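Local coordinates for DNA protection during starvation protein (Mycobacterium smegmatis, PDB 2YW6) that probably oxidises ferrous iron with hydrogen peroxide and stores it as ferric mineral inside a hollow twelve-subunit shell, and binds DNA, protecting it from oxidative damage, at residues Asp16-Leu21 with Ala73-Ser78; Lys23-Tyr28 with Asp66-Arg71; Glu59-Tyr64 with Gly143-Phe148. All coordinates share one frame; numbering follows the deposited sequence.

Contact 1. Residues Asp16-Leu21 with Ala73-Ser78; sequences DVADLL and ATLGKS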
ATOM      1  N   ASP B  16      -6.063 -16.049  40.494  1.00 54.20           N
ATOM      2  CA  ASP B  16      -6.385 -14.706  40.978  1.00 53.51           C
ATOM      3  C   ASP B  16      -6.185 -13.643  39.899  1.00 51.20           C
ATOM      4  O   ASP B  16      -6.993 -12.725  39.758  1.00 48.65           O
ATOM      5  CB  ASP B  16      -5.519 -14.369  42.202  1.00 58.27           C
ATOM      6  CG  ASP B  16      -5.817 -15.263  43.396  1.00 63.74           C
ATOM      7  OD1 ASP B  16      -6.981 -15.289  43.840  1.00 66.77           O
ATOM      8  OD2 ASP B  16      -4.887 -15.937  43.892  1.00 67.90           O
ATOM      9  N   VAL B  17      -5.095 -13.754  39.152  1.00 48.17           N
ATOM     10  CA  VAL B  17      -4.820 -12.802  38.090  1.00 46.20           C
ATOM     11  C   VAL B  17      -5.913 -12.943  37.028  1.00 43.89           C
ATOM     12  O   VAL B  17      -6.467 -11.951  36.539  1.00 42.01           O
ATOM     13  CB  VAL B  17      -3.460 -13.083  37.431  1.00 47.60           C
ATOM     14  CG1 VAL B  17      -3.154 -12.015  36.400  1.00 49.95           C
ATOM     15  CG2 VAL B  17      -2.371 -13.139  38.482  1.00 50.12           C
ATOM     16  N   ALA B  18      -6.216 -14.195  36.684  1.00 40.61           N
ATOM     17  CA  ALA B  18      -7.227 -14.502  35.678  1.00 39.56           C
ATOM     18  C   ALA B  18      -8.557 -13.831  36.024  1.00 41.14           C
ATOM     19  O   ALA B  18      -9.268 -13.358  35.135  1.00 38.30           O
ATOM     20  CB  ALA B  18      -7.402 -16.032  35.544  1.00 34.38           C
ATOM     21  N   ASP B  19      -8.883 -13.777  37.311  1.00 42.78           N
ATOM     22  CA  ASP B  19     -10.118 -13.137  37.748  1.00 45.46           C
ATOM     23  C   ASP B  19     -10.046 -11.627  37.532  1.00 44.93           C
ATOM     24  O   ASP B  19     -10.987 -11.022  37.006  1.00 43.80           O
ATOM     25  CB  ASP B  19     -10.379 -13.450  39.217  1.00 51.93           C
ATOM     26  CG  ASP B  19     -10.709 -14.903  39.437  1.00 60.61           C
ATOM     27  OD1 ASP B  19     -11.005 -15.285  40.582  1.00 66.58           O
ATOM     28  OD2 ASP B  19     -10.675 -15.669  38.453  1.00 64.95           O
ATOM     29  N   LEU B  20      -8.930 -11.026  37.939  1.00 42.81           N
ATOM     30  CA  LEU B  20      -8.729  -9.596  37.761  1.00 39.88           C
ATOM     31  C   LEU B  20      -8.940  -9.230  36.304  1.00 38.90           C
ATOM     32  O   LEU B  20      -9.586  -8.225  35.999  1.00 38.80           O
ATOM     33  CB  LEU B  20      -7.311  -9.197  38.146  1.00 39.32           C
ATOM     34  CG  LEU B  20      -6.996  -8.808  39.580  1.00 39.44           C
ATOM     35  CD1 LEU B  20      -5.541  -8.342  39.652  1.00 40.53           C
ATOM     36  CD2 LEU B  20      -7.917  -7.699  40.019  1.00 38.77           C
ATOM     37  N   LEU B  21      -8.384 -10.044  35.403  1.00 37.11           N
ATOM     38  CA  LEU B  21      -8.510  -9.777  33.972  1.00 36.36           C
ATOM     39  C   LEU B  21      -9.947  -9.889  33.461  1.00 34.61           C
ATOM     40  O   LEU B  21     -10.366  -9.098  32.615  1.00 34.04           O
ATOM     41  CB  LEU B  21      -7.590 -10.692  33.163  1.00 34.02           C
ATOM     42  CG  LEU B  21      -6.097 -10.401  33.328  1.00 33.45           C
ATOM     43  CD1 LEU B  21      -5.297 -11.438  32.551  1.00 32.47           C
ATOM     44  CD2 LEU B  21      -5.781  -8.980  32.840  1.00 32.29           C
ATOM     45  N   ALA B  73      -7.248 -16.957  28.832  1.00 35.70           N
ATOM     46  CA  ALA B  73      -7.136 -18.321  28.332  1.00 37.09           C
ATOM     47  C   ALA B  73      -5.709 -18.845  28.496  1.00 39.41           C
ATOM     48  O   ALA B  73      -5.519 -20.004  28.873  1.00 42.74           O
ATOM     49  CB  ALA B  73      -7.554 -18.389  26.852  1.00 33.77           C
ATOM     50  N   THR B  74      -4.710 -18.003  28.213  1.00 41.22           N
ATOM     51  CA  THR B  74      -3.305 -18.412  28.338  1.00 40.69           C
ATOM     52  C   THR B  74      -3.016 -18.781  29.787  1.00 42.67           C
ATOM     53  O   THR B  74      -2.217 -19.677  30.062  1.00 41.53           O
ATOM     54  CB  THR B  74      -2.310 -17.289  27.912  1.00 39.23           C
ATOM     55  OG1 THR B  74      -2.536 -16.936  26.546  1.00 38.03           O
ATOM     56  CG2 THR B  74      -0.857 -17.758  28.063  1.00 36.18           C
ATOM     57  N   LEU B  75      -3.671 -18.094  30.713  1.00 43.90           N
ATOM     58  CA  LEU B  75      -3.461 -18.381  32.121  1.00 46.37           C
ATOM     59  C   LEU B  75      -4.141 -19.690  32.531  1.00 46.85           C
ATOM     60  O   LEU B  75      -3.724 -20.340  33.486  1.00 47.59           O
ATOM     61  CB  LEU B  75      -3.962 -17.216  32.973  1.00 48.24           C
ATOM     62  CG  LEU B  75      -3.108 -15.956  32.823  1.00 49.61           C
ATOM     63  CD1 LEU B  75      -3.676 -14.833  33.664  1.00 51.22           C
ATOM     64  CD2 LEU B  75      -1.694 -16.265  33.246  1.00 50.81           C
ATOM     65  N   GLY B  76      -5.185 -20.077  31.807  1.00 46.83           N
ATOM     66  CA  GLY B  76      -5.864 -21.319  32.123  1.00 46.38           C
ATOM     67  C   GLY B  76      -7.368 -21.254  32.323  1.00 48.16           C
ATOM     68  O   GLY B  76      -8.027 -22.292  32.363  1.00 46.56           O
ATOM     69  N   LYS B  77      -7.931 -20.061  32.460  1.00 48.28           N
ATOM     70  CA  LYS B  77      -9.369 -19.962  32.653  1.00 46.85           C
ATOM     71  C   LYS B  77     -10.059 -19.678  31.326  1.00 44.40           C
ATOM     72  O   LYS B  77      -9.410 -19.449  30.306  1.00 41.26           O
ATOM     73  CB  LYS B  77      -9.686 -18.879  33.703  1.00 50.98           C
ATOM     74  CG  LYS B  77     -11.176 -18.572  33.937  1.00 63.37           C
ATOM     75  CD  LYS B  77     -12.076 -19.826  33.837  1.00 67.60           C
ATOM     76  CE  LYS B  77     -11.678 -20.931  34.778  1.00 69.23           C
ATOM     77  NZ  LYS B  77     -12.422 -22.148  34.340  1.00 68.90           N
ATOM     78  N   SER B  78     -11.381 -19.723  31.348  1.00 42.18           N
ATOM     79  CA  SER B  78     -12.207 -19.477  30.178  1.00 39.99           C
ATOM     80  C   SER B  78     -12.778 -18.065  30.271  1.00 39.36           C
ATOM     81  O   SER B  78     -13.528 -17.742  31.201  1.00 38.69           O
ATOM     82  CB  SER B  78     -13.330 -20.518  30.125  1.00 37.81           C
ATOM     83  OG  SER B  78     -14.365 -20.130  29.247  1.00 38.55           O
TER
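A single methyl group of Leu-75 carries most of this contact: its CD1 is the meeting point for Val-17, Ala-18 and Leu-21, which belong to two successive turns of the facing helix. Val-17 CG1 lies 4.0 Å from Leu-75 CD1, and Leu-21 CD1 lies 3.9 Å from that same atom, both side chains crossing Leu-75 at about a right angle. Val-17 presents CG1 because this branch stands opposite the backbone nitrogen (chi1 -176°). Ala-18, on the side toward Lys-77, has no bulk beyond its methyl, consistent with the close backbone approach: Ala-18 CA and Leu-75 CA are 6.5 Å apart. Ala-18 CB also meets Lys-77 CB at 4.1 Å, while the rest of the lysine bends away. Lys-77 follows a Schellman motif that ends the helix: the chain turns at Gly-76, whose phi is 127°, and Lys-77 N bonds back to Ile-72 O. Purely apolar, the contact joins the start of helix 12-41 to the end of helix 47-75. Leu-127 of helix 102-127 and the loop residues Leu-130 and Asp-131 pack against Val-17, and Leu-21 continues inward along helix 47-75 onto Ile-72.

Contact 2. Residues Lys23-Tyr28 with Asp66-Arg71; sequences KQLSTY and DEVAER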
ATOM      1  N   LYS B  23     -12.613  -9.134  34.981  1.00 37.56           N
ATOM      2  CA  LYS B  23     -13.259  -7.873  35.334  1.00 38.74           C
ATOM      3  C   LYS B  23     -12.928  -6.876  34.229  1.00 39.30           C
ATOM      4  O   LYS B  23     -13.807  -6.207  33.689  1.00 36.35           O
ATOM      5  CB  LYS B  23     -12.712  -7.321  36.663  1.00 40.94           C
ATOM      6  CG  LYS B  23     -13.441  -7.755  37.916  1.00 45.57           C
ATOM      7  CD  LYS B  23     -13.207  -9.208  38.216  1.00 49.62           C
ATOM      8  CE  LYS B  23     -13.802  -9.583  39.562  1.00 52.16           C
ATOM      9  NZ  LYS B  23     -13.369 -10.948  39.985  1.00 52.19           N
ATOM     10  N   GLN B  24     -11.640  -6.781  33.913  1.00 37.90           N
ATOM     11  CA  GLN B  24     -11.173  -5.865  32.890  1.00 35.37           C
ATOM     12  C   GLN B  24     -11.835  -6.177  31.547  1.00 32.66           C
ATOM     13  O   GLN B  24     -12.256  -5.267  30.829  1.00 32.32           O
ATOM     14  CB  GLN B  24      -9.650  -5.957  32.769  1.00 34.78           C
ATOM     15  CG  GLN B  24      -9.015  -4.754  32.080  1.00 41.05           C
ATOM     16  CD  GLN B  24      -8.978  -3.502  32.957  1.00 42.31           C
ATOM     17  OE1 GLN B  24      -9.655  -3.422  33.990  1.00 43.61           O
ATOM     18  NE2 GLN B  24      -8.191  -2.516  32.540  1.00 40.98           N
ATOM     19  N   LEU B  25     -11.929  -7.462  31.220  1.00 30.09           N
ATOM     20  CA  LEU B  25     -12.537  -7.892  29.971  1.00 31.43           C
ATOM     21  C   LEU B  25     -13.970  -7.362  29.817  1.00 31.90           C
ATOM     22  O   LEU B  25     -14.339  -6.841  28.759  1.00 34.13           O
ATOM     23  CB  LEU B  25     -12.551  -9.421  29.900  1.00 28.90           C
ATOM     24  CG  LEU B  25     -12.561 -10.145  28.546  1.00 28.23           C
ATOM     25  CD1 LEU B  25     -13.399 -11.400  28.670  1.00 25.88           C
ATOM     26  CD2 LEU B  25     -13.118  -9.262  27.441  1.00 27.97           C
ATOM     27  N   SER B  26     -14.779  -7.500  30.862  1.00 32.18           N
ATOM     28  CA  SER B  26     -16.157  -7.035  30.802  1.00 33.86           C
ATOM     29  C   SER B  26     -16.241  -5.515  30.700  1.00 33.96           C
ATOM     30  O   SER B  26     -17.128  -4.980  30.030  1.00 34.52           O
ATOM     31  CB  SER B  26     -16.935  -7.527  32.026  1.00 34.10           C
ATOM     32  OG  SER B  26     -16.828  -8.934  32.142  1.00 34.62           O
ATOM     33  N   THR B  27     -15.321  -4.819  31.363  1.00 33.61           N
ATOM     34  CA  THR B  27     -15.295  -3.358  31.320  1.00 33.28           C
ATOM     35  C   THR B  27     -14.992  -2.875  29.908  1.00 33.20           C
ATOM     36  O   THR B  27     -15.578  -1.892  29.445  1.00 33.34           O
ATOM     37  CB  THR B  27     -14.230  -2.776  32.264  1.00 34.37           C
ATOM     38  OG1 THR B  27     -14.654  -2.948  33.618  1.00 35.06           O
ATOM     39  CG2 THR B  27     -14.012  -1.290  31.981  1.00 33.59           C
ATOM     40  N   TYR B  28     -14.063  -3.556  29.236  1.00 34.62           N
ATOM     41  CA  TYR B  28     -13.702  -3.202  27.870  1.00 35.77           C
ATOM     42  C   TYR B  28     -14.874  -3.452  26.934  1.00 36.54           C
ATOM     43  O   TYR B  28     -15.230  -2.586  26.137  1.00 40.78           O
ATOM     44  CB  TYR B  28     -12.494  -4.014  27.402  1.00 34.35           C
ATOM     45  CG  TYR B  28     -11.172  -3.610  28.032  1.00 30.88           C
ATOM     46  CD1 TYR B  28     -10.039  -4.427  27.912  1.00 27.98           C
ATOM     47  CD2 TYR B  28     -11.034  -2.388  28.701  1.00 29.41           C
ATOM     48  CE1 TYR B  28      -8.805  -4.034  28.448  1.00 29.18           C
ATOM     49  CE2 TYR B  28      -9.811  -1.987  29.238  1.00 28.56           C
ATOM     50  CZ  TYR B  28      -8.698  -2.811  29.106  1.00 28.54           C
ATOM     51  OH  TYR B  28      -7.495  -2.418  29.645  1.00 26.05           O
ATOM     52  N   ASP B  66      -9.486  -8.344  23.129  1.00 37.06           N
ATOM     53  CA  ASP B  66      -8.892  -9.559  22.586  1.00 36.94           C
ATOM     54  C   ASP B  66      -7.669  -9.955  23.396  1.00 35.47           C
ATOM     55  O   ASP B  66      -7.537 -11.113  23.785  1.00 31.80           O
ATOM     56  CB  ASP B  66      -8.518  -9.368  21.120  1.00 39.95           C
ATOM     57  CG  ASP B  66      -9.714  -9.462  20.212  1.00 46.42           C
ATOM     58  OD1 ASP B  66      -9.551  -9.359  18.977  1.00 52.15           O
ATOM     59  OD2 ASP B  66     -10.829  -9.639  20.737  1.00 51.03           O
ATOM     60  N   GLU B  67      -6.783  -8.985  23.640  1.00 35.13           N
ATOM     61  CA  GLU B  67      -5.557  -9.190  24.424  1.00 32.96           C
ATOM     62  C   GLU B  67      -5.907  -9.733  25.813  1.00 31.18           C
ATOM     63  O   GLU B  67      -5.483 -10.824  26.194  1.00 31.26           O
ATOM     64  CB  GLU B  67      -4.794  -7.861  24.551  1.00 32.79           C
ATOM     65  CG  GLU B  67      -3.951  -7.524  23.328  1.00 38.64           C
ATOM     66  CD  GLU B  67      -3.676  -6.033  23.136  1.00 38.45           C
ATOM     67  OE1 GLU B  67      -3.411  -5.310  24.120  1.00 38.36           O
ATOM     68  OE2 GLU B  67      -3.710  -5.586  21.971  1.00 40.43           O
ATOM     69  N   VAL B  68      -6.694  -8.969  26.562  1.00 30.10           N
ATOM     70  CA  VAL B  68      -7.099  -9.394  27.885  1.00 29.21           C
ATOM     71  C   VAL B  68      -7.720 -10.795  27.850  1.00 28.27           C
ATOM     72  O   VAL B  68      -7.381 -11.644  28.674  1.00 30.11           O
ATOM     73  CB  VAL B  68      -8.086  -8.379  28.497  1.00 25.71           C
ATOM     74  CG1 VAL B  68      -8.673  -8.908  29.776  1.00 24.43           C
ATOM     75  CG2 VAL B  68      -7.350  -7.089  28.798  1.00 28.24           C
ATOM     76  N   ALA B  69      -8.605 -11.043  26.884  1.00 28.08           N
ATOM     77  CA  ALA B  69      -9.251 -12.344  26.774  1.00 29.82           C
ATOM     78  C   ALA B  69      -8.249 -13.446  26.468  1.00 32.12           C
ATOM     79  O   ALA B  69      -8.257 -14.495  27.105  1.00 33.72           O
ATOM     80  CB  ALA B  69     -10.333 -12.312  25.709  1.00 26.10           C
ATOM     81  N   GLU B  70      -7.378 -13.227  25.497  1.00 34.66           N
ATOM     82  CA  GLU B  70      -6.410 -14.260  25.186  1.00 36.26           C
ATOM     83  C   GLU B  70      -5.426 -14.503  26.347  1.00 36.06           C
ATOM     84  O   GLU B  70      -4.821 -15.572  26.442  1.00 34.17           O
ATOM     85  CB  GLU B  70      -5.681 -13.914  23.891  1.00 37.52           C
ATOM     86  CG  GLU B  70      -6.660 -13.671  22.752  1.00 44.67           C
ATOM     87  CD  GLU B  70      -6.094 -13.984  21.383  1.00 46.55           C
ATOM     88  OE1 GLU B  70      -4.854 -13.914  21.208  1.00 49.23           O
ATOM     89  OE2 GLU B  70      -6.899 -14.284  20.474  1.00 46.38           O
ATOM     90  N   ARG B  71      -5.292 -13.522  27.234  1.00 35.97           N
ATOM     91  CA  ARG B  71      -4.392 -13.654  28.374  1.00 35.20           C
ATOM     92  C   ARG B  71      -5.073 -14.515  29.447  1.00 34.54           C
ATOM     93  O   ARG B  71      -4.418 -15.281  30.152  1.00 35.68           O
ATOM     94  CB  ARG B  71      -4.027 -12.265  28.926  1.00 35.36           C
ATOM     95  CG  ARG B  71      -2.989 -12.264  30.053  1.00 33.55           C
ATOM     96  CD  ARG B  71      -1.698 -12.970  29.635  1.00 35.28           C
ATOM     97  NE  ARG B  71      -0.692 -12.985  30.698  1.00 34.08           N
ATOM     98  CZ  ARG B  71       0.439 -13.685  30.655  1.00 34.12           C
ATOM     99  NH1 ARG B  71       0.734 -14.430  29.599  1.00 35.61           N
ATOM    100  NH2 ARG B  71       1.287 -13.641  31.670  1.00 35.62           N
TER
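The two methyls of Val-68 are divided between Leu-25 and Tyr-28, and around this residue, which points toward helix 12-41, the packing is close. CG1 lies 3.9 Å from Leu-25 CB and also faces Leu-25 N, with Gln-24 CB slightly farther off. Its partner branch, Val-68 CG2, comes to the edge of the Tyr-28 ring, near the ring plane, 3.4 Å from Tyr-28 CE1. With CG opposite its own carbonyl carbon (chi1 -72°), the Tyr-28 ring lies beside the valine, and Gln-24 O stands above one face, near the rim. The hydroxyl is held by two partners: Gln-24 NE2 donates to Tyr-28 OH over 3.0 Å, tilted 20° from the amide plane, and His-141 ND1 forms the other bond. The same Gln-24 NE2 reaches Thr-120 OG1, so buried polar atoms are tied across to other helices.

On the other flank the fit is looser: Leu-25 CG stands 4.2 Å from Ala-69 CB, and Trp-40 of a second subunit packs on both residues. Asp-66 points away from helix 12-41 and forms a salt bridge with Lys-36 of that second subunit, whose His-39 packs on Glu-70; both acids probably bind iron. Segments 23-28 and 66-71 run nearly antiparallel (153°), their axes 9.1 Å apart at closest approach, with helix 132-155 lying against Val-68 and Gln-24 through His-141 and Leu-138.

Contact 3. Residues Glu59-Tyr64 with Gly143-Phe148; sequences ELVRGY and GELEKF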
ATOM      1  N   GLU B  59     -11.566   0.928  18.307  1.00 42.25           N
ATOM      2  CA  GLU B  59     -10.732  -0.147  17.796  1.00 46.20           C
ATOM      3  C   GLU B  59      -9.695  -0.546  18.822  1.00 43.77           C
ATOM      4  O   GLU B  59      -9.428  -1.731  19.016  1.00 38.64           O
ATOM      5  CB  GLU B  59     -10.048   0.250  16.490  1.00 57.45           C
ATOM      6  CG  GLU B  59      -9.133  -0.842  15.966  1.00 82.06           C
ATOM      7  CD  GLU B  59      -8.709  -0.616  14.537  1.00 92.85           C
ATOM      8  OE1 GLU B  59      -8.175   0.474  14.243  1.00 95.93           O
ATOM      9  OE2 GLU B  59      -8.912  -1.531  13.708  1.00 97.03           O
ATOM     10  N   LEU B  60      -9.122   0.452  19.485  1.00 39.79           N
ATOM     11  CA  LEU B  60      -8.111   0.212  20.495  1.00 35.22           C
ATOM     12  C   LEU B  60      -8.714  -0.655  21.613  1.00 32.12           C
ATOM     13  O   LEU B  60      -8.180  -1.716  21.952  1.00 33.83           O
ATOM     14  CB  LEU B  60      -7.626   1.559  21.032  1.00 35.98           C
ATOM     15  CG  LEU B  60      -6.156   1.785  21.404  1.00 40.69           C
ATOM     16  CD1 LEU B  60      -5.231   1.053  20.453  1.00 39.42           C
ATOM     17  CD2 LEU B  60      -5.860   3.287  21.374  1.00 39.82           C
ATOM     18  N   VAL B  61      -9.848  -0.220  22.154  1.00 31.15           N
ATOM     19  CA  VAL B  61     -10.519  -0.940  23.236  1.00 33.00           C
ATOM     20  C   VAL B  61     -10.953  -2.358  22.821  1.00 32.01           C
ATOM     21  O   VAL B  61     -10.831  -3.302  23.603  1.00 33.39           O
ATOM     22  CB  VAL B  61     -11.739  -0.110  23.749  1.00 28.04           C
ATOM     23  CG1 VAL B  61     -12.594  -0.924  24.733  1.00 19.90           C
ATOM     24  CG2 VAL B  61     -11.227   1.199  24.409  1.00 19.75           C
ATOM     25  N   ARG B  62     -11.458  -2.504  21.597  1.00 31.33           N
ATOM     26  CA  ARG B  62     -11.870  -3.812  21.084  1.00 32.40           C
ATOM     27  C   ARG B  62     -10.657  -4.744  21.055  1.00 32.45           C
ATOM     28  O   ARG B  62     -10.744  -5.939  21.375  1.00 28.60           O
ATOM     29  CB  ARG B  62     -12.426  -3.671  19.664  1.00 30.23           C
ATOM     30  CG  ARG B  62     -13.898  -3.346  19.609  1.00 26.06           C
ATOM     31  CD  ARG B  62     -14.342  -2.971  18.192  1.00 26.01           C
ATOM     32  NE  ARG B  62     -15.793  -2.778  18.122  1.00 23.52           N
ATOM     33  CZ  ARG B  62     -16.447  -2.345  17.044  1.00 25.02           C
ATOM     34  NH1 ARG B  62     -15.780  -2.054  15.938  1.00 25.85           N
ATOM     35  NH2 ARG B  62     -17.772  -2.187  17.068  1.00 25.09           N
ATOM     36  N   GLY B  63      -9.525  -4.180  20.642  1.00 32.11           N
ATOM     37  CA  GLY B  63      -8.293  -4.943  20.568  1.00 30.58           C
ATOM     38  C   GLY B  63      -7.809  -5.278  21.957  1.00 29.77           C
ATOM     39  O   GLY B  63      -7.224  -6.331  22.171  1.00 27.03           O
ATOM     40  N   TYR B  64      -8.044  -4.381  22.905  1.00 31.21           N
ATOM     41  CA  TYR B  64      -7.618  -4.651  24.273  1.00 33.70           C
ATOM     42  C   TYR B  64      -8.451  -5.808  24.839  1.00 34.00           C
ATOM     43  O   TYR B  64      -7.971  -6.568  25.684  1.00 33.64           O
ATOM     44  CB  TYR B  64      -7.784  -3.409  25.170  1.00 34.88           C
ATOM     45  CG  TYR B  64      -6.870  -2.241  24.850  1.00 36.22           C
ATOM     46  CD1 TYR B  64      -5.745  -2.394  24.034  1.00 36.12           C
ATOM     47  CD2 TYR B  64      -7.094  -0.991  25.427  1.00 35.64           C
ATOM     48  CE1 TYR B  64      -4.872  -1.334  23.804  1.00 34.58           C
ATOM     49  CE2 TYR B  64      -6.233   0.068  25.208  1.00 36.67           C
ATOM     50  CZ  TYR B  64      -5.119  -0.103  24.401  1.00 37.84           C
ATOM     51  OH  TYR B  64      -4.254   0.962  24.203  1.00 37.10           O
ATOM     52  N   GLY B 143      -2.276   3.944  29.361  1.00 35.19           N
ATOM     53  CA  GLY B 143      -1.769   5.099  28.638  1.00 37.17           C
ATOM     54  C   GLY B 143      -2.791   5.664  27.663  1.00 38.22           C
ATOM     55  O   GLY B 143      -3.032   6.876  27.628  1.00 38.55           O
ATOM     56  N   GLU B 144      -3.401   4.787  26.870  1.00 37.72           N
ATOM     57  CA  GLU B 144      -4.400   5.207  25.898  1.00 36.99           C
ATOM     58  C   GLU B 144      -5.720   5.563  26.573  1.00 36.03           C
ATOM     59  O   GLU B 144      -6.337   6.563  26.223  1.00 35.24           O
ATOM     60  CB  GLU B 144      -4.598   4.113  24.853  1.00 38.59           C
ATOM     61  CG  GLU B 144      -3.358   3.890  24.005  1.00 39.56           C
ATOM     62  CD  GLU B 144      -3.031   5.092  23.128  1.00 40.27           C
ATOM     63  OE1 GLU B 144      -1.942   5.126  22.522  1.00 39.86           O
ATOM     64  OE2 GLU B 144      -3.873   6.004  23.037  1.00 41.55           O
ATOM     65  N   LEU B 145      -6.147   4.758  27.547  1.00 34.40           N
ATOM     66  CA  LEU B 145      -7.379   5.044  28.282  1.00 31.94           C
ATOM     67  C   LEU B 145      -7.338   6.441  28.880  1.00 32.72           C
ATOM     68  O   LEU B 145      -8.313   7.178  28.813  1.00 33.54           O
ATOM     69  CB  LEU B 145      -7.584   4.045  29.420  1.00 30.27           C
ATOM     70  CG  LEU B 145      -8.345   2.741  29.160  1.00 28.58           C
ATOM     71  CD1 LEU B 145      -8.749   2.650  27.686  1.00 26.38           C
ATOM     72  CD2 LEU B 145      -7.479   1.560  29.590  1.00 24.72           C
ATOM     73  N   GLU B 146      -6.208   6.801  29.474  1.00 35.13           N
ATOM     74  CA  GLU B 146      -6.066   8.117  30.084  1.00 36.87           C
ATOM     75  C   GLU B 146      -5.930   9.243  29.070  1.00 36.98           C
ATOM     76  O   GLU B 146      -6.462  10.333  29.272  1.00 37.31           O
ATOM     77  CB  GLU B 146      -4.876   8.114  31.032  1.00 37.12           C
ATOM     78  CG  GLU B 146      -5.206   7.483  32.361  1.00 40.77           C
ATOM     79  CD  GLU B 146      -3.981   7.163  33.172  1.00 41.13           C
ATOM     80  OE1 GLU B 146      -2.997   7.931  33.075  1.00 41.43           O
ATOM     81  OE2 GLU B 146      -4.013   6.154  33.912  1.00 39.46           O
ATOM     82  N   LYS B 147      -5.209   8.987  27.982  1.00 38.14           N
ATOM     83  CA  LYS B 147      -5.062   9.997  26.952  1.00 38.19           C
ATOM     84  C   LYS B 147      -6.444  10.303  26.375  1.00 37.36           C
ATOM     85  O   LYS B 147      -6.808  11.459  26.180  1.00 40.91           O
ATOM     86  CB  LYS B 147      -4.142   9.511  25.828  1.00 36.85           C
ATOM     87  CG  LYS B 147      -4.022  10.535  24.705  1.00 35.26           C
ATOM     88  CD  LYS B 147      -3.744   9.908  23.347  1.00 35.95           C
ATOM     89  CE  LYS B 147      -2.270   9.637  23.154  1.00 35.68           C
ATOM     90  NZ  LYS B 147      -1.941   9.382  21.719  1.00 36.98           N
ATOM     91  N   PHE B 148      -7.217   9.262  26.105  1.00 34.74           N
ATOM     92  CA  PHE B 148      -8.546   9.450  25.550  1.00 34.53           C
ATOM     93  C   PHE B 148      -9.441  10.319  26.437  1.00 34.98           C
ATOM     94  O   PHE B 148     -10.158  11.192  25.936  1.00 33.63           O
ATOM     95  CB  PHE B 148      -9.234   8.102  25.321  1.00 31.10           C
ATOM     96  CG  PHE B 148     -10.545   8.220  24.609  1.00 27.91           C
ATOM     97  CD1 PHE B 148     -10.588   8.390  23.228  1.00 25.81           C
ATOM     98  CD2 PHE B 148     -11.739   8.207  25.324  1.00 25.67           C
ATOM     99  CE1 PHE B 148     -11.802   8.543  22.569  1.00 25.54           C
ATOM    100  CE2 PHE B 148     -12.962   8.361  24.679  1.00 27.10           C
ATOM    101  CZ  PHE B 148     -12.998   8.531  23.300  1.00 26.95           C
TER
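Glu-144 meets helix 47-75 with the aliphatic part of its side chain, lying against Leu-60 and the phenolic end of Tyr-64. Its CG is 3.7 Å from Leu-60 CD2, the Tyr-64 hydroxyl lies next to Glu-144 CB and CG, and both neighbours cross the glutamate at about a right angle. A bend at chi2 (-66°) brings the carboxylate across Leu-60, with Glu-144 OE2 3.8 Å from Leu-60 CD2; the carboxylate and the Tyr-64 ring are turned 44° against each other. The hydroxyl stays beside the methylenes and makes no hydrogen bond to the carboxylate of Glu-144.

Leu-145 follows on the buried side. Its CB does not aim directly at the other helix, but CD1 bends over to reach Val-61 CG2 and Tyr-64 CE2, each at 4.4 Å, meeting the ring at its edge. Leu-60 O stands above one face of that ring, near the rim, and the His-141 ring stacks with the Tyr-64 ring.

Glu-146 turns to a different surface, forming salt bridges with Arg-121 and with Arg-71 of a fourth subunit. Phe-148, one turn after Glu-144, packs instead on Met-53 and Gln-57, earlier in helix 47-75.

The axes of segments 59-64 and 143-148 come within 11.2 Å, their directions differing by 152°: this is the side-chain-mediated packing of two antiparallel helices in the four-helix bundle of the ferritin-like fold, which Dps proteins extend with a short helix, here 83-89, in the connection after helix 47-75.

Contacts 1 and 2 follow one another along the same pair of helices, 12-41 and 47-75, and touch where Leu-21 packs on Val-68 and Arg-71. Contact 3 keeps helix 47-75 but exchanges the partner for helix 132-155; it joins contact 2 through Tyr-28, over whose ring face, near CE1, Tyr-64 CB lies. Contact 1, at the bundle's end with its centre about 18 Å from that of the chain, is apolar and finishes in an exposed turn. In contact 2 all touching residues are buried, and polar side chains there bond to other helices. Contact 3, the most central, combines a buried apolar side with a partly exposed glutamate-leucine flank.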